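Local coordinates for synaptic vesicle membrane protein VAT-1 homolog-like (PDB 4A27) that belongs to the quinone oxidoreductase subfamily of zinc-containing alcohol dehydrogenases and is probably an oxidoreductase, its substrate not established, at residues V8-L18 and R50-P61. Numbering follows the deposited sequence.
Sequences VLAGFGGLNKL and RQGNIDNPPKTP
F12 plugs into the loop that follows helix 44-51 and shows how one aromatic ring can bridge the start and the end of the loop 52-60. CH-pi contacts grip both faces: G52 CA stands 3.7 Å from the centroid of the F12 ring, and T60 CG2 lies 3.9 Å from it on the opposite face. At the ring's far end, F12 CZ meets P57 CB at 3.9 Å. G52 ends helix 44-51 in a Schellman motif with positive phi; a CB there would also collide with F12 CG. Replacing F12 by an alanine is likely to leave G52 CA and T60 CG2 facing a gap, and the loop ends without the ring that spans them.

Polar contacts centre on R50. G13 N donates to R50 O at 3.1 Å, in the carbonyl plane, while R50 NH1 reaches back to G13 O in a weak bond of 3.4 Å. Bends at chi2 and chi3 (-111° and -65°) bring R50 CD alongside G13 O and G14 O (3.3 Å from R50 CD to G14 O), with L15 N over one guanidinium face.

Apolar packing adds V8 CG1 against P61 CB at 3.7 Å. In this surface packing, the connection between strands 4-9 and 18-23 meets the end of helix 44-51 and the loop after it, residues 50-61 belonging to the GroES-like domain of the alcohol dehydrogenase family, while M326 of helix 322-330 touches L15, L18 and R50.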
ATOM      1  N   VAL A   8      14.289  20.771 -30.516  1.00 56.92           N
ATOM      2  CA  VAL A   8      12.893  20.847 -30.879  1.00 62.56           C
ATOM      3  C   VAL A   8      12.449  19.498 -31.459  1.00 50.60           C
ATOM      4  O   VAL A   8      13.193  18.859 -32.221  1.00 49.09           O
ATOM      5  CB  VAL A   8      12.630  21.960 -31.922  1.00 66.20           C
ATOM      6  CG1 VAL A   8      11.107  22.220 -32.001  1.00 54.55           C
ATOM      7  CG2 VAL A   8      13.361  23.209 -31.553  1.00 68.45           C
ATOM      8  N   LEU A   9      11.255  19.073 -31.062  1.00 53.99           N
ATOM      9  CA  LEU A   9      10.573  17.956 -31.693  1.00 52.87           C
ATOM     10  C   LEU A   9       9.666  18.551 -32.778  1.00 61.62           C
ATOM     11  O   LEU A   9       8.679  19.210 -32.458  1.00 45.91           O
ATOM     12  CB  LEU A   9       9.747  17.184 -30.667  1.00 43.92           C
ATOM     13  CG  LEU A   9       8.984  15.965 -31.146  1.00 47.76           C
ATOM     14  CD1 LEU A   9       9.922  14.914 -31.702  1.00 52.57           C
ATOM     15  CD2 LEU A   9       8.139  15.440 -30.009  1.00 48.48           C
ATOM     16  N   ALA A  10      10.031  18.343 -34.046  1.00 67.43           N
ATOM     17  CA  ALA A  10       9.325  18.974 -35.182  1.00 64.95           C
ATOM     18  C   ALA A  10       7.900  18.452 -35.309  1.00 67.86           C
ATOM     19  O   ALA A  10       6.959  19.228 -35.408  1.00 85.18           O
ATOM     20  CB  ALA A  10      10.086  18.734 -36.462  1.00 76.70           C
ATOM     21  N   GLY A  11       7.765  17.130 -35.288  1.00 67.44           N
ATOM     22  CA  GLY A  11       6.477  16.465 -35.079  1.00 76.77           C
ATOM     23  C   GLY A  11       6.708  15.084 -34.472  1.00 71.92           C
ATOM     24  O   GLY A  11       7.851  14.666 -34.285  1.00 71.68           O
ATOM     25  N   PHE A  12       5.638  14.373 -34.146  1.00 80.06           N
ATOM     26  CA  PHE A  12       5.770  13.009 -33.620  1.00 82.44           C
ATOM     27  C   PHE A  12       6.212  12.054 -34.722  1.00 86.96           C
ATOM     28  O   PHE A  12       5.875  12.243 -35.887  1.00 98.14           O
ATOM     29  CB  PHE A  12       4.459  12.519 -33.018  1.00 84.55           C
ATOM     30  CG  PHE A  12       3.942  13.387 -31.913  1.00 86.25           C
ATOM     31  CD1 PHE A  12       4.709  13.603 -30.776  1.00 79.22           C
ATOM     32  CD2 PHE A  12       2.681  13.977 -31.999  1.00 93.23           C
ATOM     33  CE1 PHE A  12       4.239  14.392 -29.740  1.00 76.08           C
ATOM     34  CE2 PHE A  12       2.204  14.775 -30.969  1.00 98.19           C
ATOM     35  CZ  PHE A  12       2.985  14.979 -29.830  1.00 84.55           C
ATOM     36  N   GLY A  13       6.960  11.024 -34.335  1.00 85.07           N
ATOM     37  CA  GLY A  13       7.585  10.101 -35.279  1.00 68.94           C
ATOM     38  C   GLY A  13       8.842   9.492 -34.667  1.00 85.08           C
ATOM     39  O   GLY A  13       8.968   9.411 -33.446  1.00 84.60           O
ATOM     40  N   GLY A  14       9.780   9.073 -35.513  1.00 66.41           N
ATOM     41  CA  GLY A  14      11.030   8.468 -35.051  1.00 85.04           C
ATOM     42  C   GLY A  14      12.113   9.494 -34.754  1.00 79.97           C
ATOM     43  O   GLY A  14      11.854  10.712 -34.708  1.00 66.85           O
ATOM     44  N   LEU A  15      13.335   8.992 -34.580  1.00 74.14           N
ATOM     45  CA  LEU A  15      14.475   9.818 -34.151  1.00 83.94           C
ATOM     46  C   LEU A  15      14.659  11.079 -34.989  1.00 80.15           C
ATOM     47  O   LEU A  15      15.013  12.138 -34.450  1.00 57.63           O
ATOM     48  CB  LEU A  15      15.772   8.993 -34.161  1.00 64.39           C
ATOM     49  CG  LEU A  15      15.903   7.914 -33.065  1.00 98.29           C
ATOM     50  CD1 LEU A  15      17.117   6.984 -33.317  1.00 70.15           C
ATOM     51  CD2 LEU A  15      15.995   8.534 -31.641  1.00 64.26           C
ATOM     52  N   ASN A  16      14.378  10.961 -36.291  1.00 78.27           N
ATOM     53  CA  ASN A  16      14.651  12.013 -37.271  1.00 73.93           C
ATOM     54  C   ASN A  16      13.784  13.262 -37.165  1.00 65.73           C
ATOM     55  O   ASN A  16      13.980  14.225 -37.910  1.00 61.61           O
ATOM     56  CB  ASN A  16      14.523  11.443 -38.695  1.00 79.30           C
ATOM     57  N   LYS A  17      12.825  13.244 -36.252  1.00 66.02           N
ATOM     58  CA  LYS A  17      12.003  14.416 -35.971  1.00 66.70           C
ATOM     59  C   LYS A  17      12.649  15.378 -34.955  1.00 63.16           C
ATOM     60  O   LYS A  17      12.107  16.465 -34.720  1.00 52.91           O
ATOM     61  CB  LYS A  17      10.637  13.973 -35.448  1.00 71.02           C
ATOM     62  CG  LYS A  17       9.857  13.084 -36.393  1.00 81.32           C
ATOM     63  CD  LYS A  17       9.211  13.902 -37.495  1.00 97.45           C
ATOM     64  CE  LYS A  17       8.332  13.052 -38.389  1.00 95.55           C
ATOM     65  NZ  LYS A  17       7.576  13.872 -39.355  1.00 75.21           N
ATOM     66  N   LEU A  18      13.766  14.967 -34.342  1.00 57.12           N
ATOM     67  CA  LEU A  18      14.512  15.810 -33.389  1.00 56.32           C
ATOM     68  C   LEU A  18      15.630  16.625 -34.072  1.00 53.14           C
ATOM     69  O   LEU A  18      16.456  16.101 -34.825  1.00 56.21           O
ATOM     70  CB  LEU A  18      15.132  14.969 -32.250  1.00 47.94           C
ATOM     71  CG  LEU A  18      14.239  14.358 -31.168  1.00 51.93           C
ATOM     72  CD1 LEU A  18      14.976  13.285 -30.400  1.00 60.65           C
ATOM     73  CD2 LEU A  18      13.634  15.416 -30.197  1.00 48.10           C
ATOM     74  N   ARG A  50       8.405  11.520 -27.885  1.00 59.20           N
ATOM     75  CA  ARG A  50       8.916  11.559 -29.265  1.00 58.12           C
ATOM     76  C   ARG A  50       8.026  10.816 -30.278  1.00 71.94           C
ATOM     77  O   ARG A  50       7.853  11.276 -31.406  1.00 65.87           O
ATOM     78  CB  ARG A  50      10.330  10.991 -29.317  1.00 61.70           C
ATOM     79  CG  ARG A  50      11.115  11.422 -30.538  1.00 66.19           C
ATOM     80  CD  ARG A  50      11.376  10.294 -31.514  1.00 65.59           C
ATOM     81  NE  ARG A  50      12.237   9.277 -30.921  1.00106.10           N
ATOM     82  CZ  ARG A  50      11.948   7.981 -30.810  1.00106.52           C
ATOM     83  NH1 ARG A  50      10.817   7.475 -31.292  1.00103.75           N
ATOM     84  NH2 ARG A  50      12.826   7.174 -30.230  1.00118.85           N
ATOM     85  N   GLN A  51       7.446   9.692 -29.872  1.00 74.62           N
ATOM     86  CA  GLN A  51       6.497   8.969 -30.743  1.00 75.66           C
ATOM     87  C   GLN A  51       5.069   9.493 -30.641  1.00 63.79           C
ATOM     88  O   GLN A  51       4.232   9.121 -31.445  1.00 84.81           O
ATOM     89  CB  GLN A  51       6.502   7.476 -30.433  1.00 74.38           C
ATOM     90  CG  GLN A  51       7.826   6.793 -30.724  1.00 78.77           C
ATOM     91  CD  GLN A  51       7.801   5.332 -30.310  1.00 96.62           C
ATOM     92  OE1 GLN A  51       7.445   5.004 -29.171  1.00 98.11           O
ATOM     93  NE2 GLN A  51       8.171   4.447 -31.234  1.00 94.83           N
ATOM     94  N   GLY A  52       4.782  10.345 -29.655  1.00 90.18           N
ATOM     95  CA  GLY A  52       3.407  10.818 -29.422  1.00 78.10           C
ATOM     96  C   GLY A  52       2.555   9.867 -28.588  1.00 84.37           C
ATOM     97  O   GLY A  52       1.332  10.009 -28.552  1.00109.35           O
ATOM     98  N   ASN A  53       3.197   8.909 -27.909  1.00 92.71           N
ATOM     99  CA  ASN A  53       2.520   8.020 -26.945  1.00 87.62           C
ATOM    100  C   ASN A  53       2.318   8.693 -25.590  1.00 77.37           C
ATOM    101  O   ASN A  53       2.962   8.341 -24.605  1.00108.73           O
ATOM    102  CB  ASN A  53       3.317   6.722 -26.725  1.00 89.01           C
ATOM    103  CG  ASN A  53       3.294   5.789 -27.924  1.00 88.04           C
ATOM    104  OD1 ASN A  53       4.028   5.973 -28.892  1.00 92.22           O
ATOM    105  ND2 ASN A  53       2.465   4.754 -27.840  1.00101.92           N
ATOM    106  N   ILE A  54       1.434   9.674 -25.532  1.00 90.05           N
ATOM    107  CA  ILE A  54       1.145  10.340 -24.267  1.00 94.30           C
ATOM    108  C   ILE A  54      -0.262  10.888 -24.419  1.00 83.72           C
ATOM    109  O   ILE A  54      -0.468  11.731 -25.269  1.00115.98           O
ATOM    110  CB  ILE A  54       2.172  11.480 -23.963  1.00 74.79           C
ATOM    111  N   ASP A  55      -1.211  10.388 -23.628  1.00 84.33           N
ATOM    112  CA  ASP A  55      -2.646  10.699 -23.786  1.00111.46           C
ATOM    113  C   ASP A  55      -3.175  11.653 -22.688  1.00113.67           C
ATOM    114  O   ASP A  55      -3.449  11.185 -21.587  1.00 99.79           O
ATOM    115  CB  ASP A  55      -3.454   9.395 -23.748  1.00 81.45           C
ATOM    116  N   ASN A  56      -3.381  12.953 -22.957  1.00117.31           N
ATOM    117  CA  ASN A  56      -3.378  13.573 -24.297  1.00106.64           C
ATOM    118  C   ASN A  56      -2.115  14.388 -24.636  1.00109.75           C
ATOM    119  O   ASN A  56      -1.632  15.157 -23.807  1.00108.25           O
ATOM    120  CB  ASN A  56      -4.610  14.469 -24.456  1.00 74.78           C
ATOM    121  N   PRO A  57      -1.604  14.243 -25.878  1.00 94.84           N
ATOM    122  CA  PRO A  57      -0.307  14.789 -26.309  1.00104.80           C
ATOM    123  C   PRO A  57      -0.257  16.318 -26.447  1.00115.35           C
ATOM    124  O   PRO A  57      -1.228  16.907 -26.905  1.00124.94           O
ATOM    125  CB  PRO A  57      -0.101  14.132 -27.681  1.00 95.57           C
ATOM    126  CG  PRO A  57      -1.470  13.804 -28.170  1.00 95.87           C
ATOM    127  CD  PRO A  57      -2.284  13.502 -26.963  1.00 99.57           C
ATOM    128  N   PRO A  58       0.875  16.961 -26.075  1.00 95.57           N
ATOM    129  CA  PRO A  58       0.963  18.411 -26.292  1.00 87.55           C
ATOM    130  C   PRO A  58       1.219  18.716 -27.755  1.00 90.15           C
ATOM    131  O   PRO A  58       1.569  17.820 -28.519  1.00 80.32           O
ATOM    132  CB  PRO A  58       2.171  18.826 -25.449  1.00 88.73           C
ATOM    133  CG  PRO A  58       3.035  17.634 -25.448  1.00 78.90           C
ATOM    134  CD  PRO A  58       2.134  16.418 -25.533  1.00 74.02           C
ATOM    135  N   LYS A  59       1.035  19.972 -28.140  1.00 83.88           N
ATOM    136  CA  LYS A  59       1.161  20.353 -29.529  1.00 64.38           C
ATOM    137  C   LYS A  59       2.645  20.354 -29.916  1.00 77.51           C
ATOM    138  O   LYS A  59       3.507  20.670 -29.094  1.00 76.74           O
ATOM    139  CB  LYS A  59       0.510  21.720 -29.766  1.00 79.40           C
ATOM    140  N   THR A  60       2.934  19.945 -31.147  1.00 57.99           N
ATOM    141  CA  THR A  60       4.253  20.121 -31.725  1.00 57.30           C
ATOM    142  C   THR A  60       4.182  21.360 -32.589  1.00 61.84           C
ATOM    143  O   THR A  60       3.101  21.693 -33.066  1.00 85.59           O
ATOM    144  CB  THR A  60       4.723  18.873 -32.577  1.00 63.85           C
ATOM    145  OG1 THR A  60       3.769  18.579 -33.613  1.00 65.37           O
ATOM    146  CG2 THR A  60       4.946  17.641 -31.680  1.00 76.63           C
ATOM    147  N   PRO A  61       5.322  22.040 -32.820  1.00 53.89           N
ATOM    148  CA  PRO A  61       6.674  21.755 -32.294  1.00 57.45           C
ATOM    149  C   PRO A  61       6.757  21.995 -30.796  1.00 62.10           C
ATOM    150  O   PRO A  61       5.948  22.746 -30.245  1.00 68.31           O
ATOM    151  CB  PRO A  61       7.574  22.742 -33.042  1.00 61.98           C
ATOM    152  CG  PRO A  61       6.642  23.825 -33.532  1.00 57.79           C
ATOM    153  CD  PRO A  61       5.355  23.100 -33.840  1.00 63.12           C
TER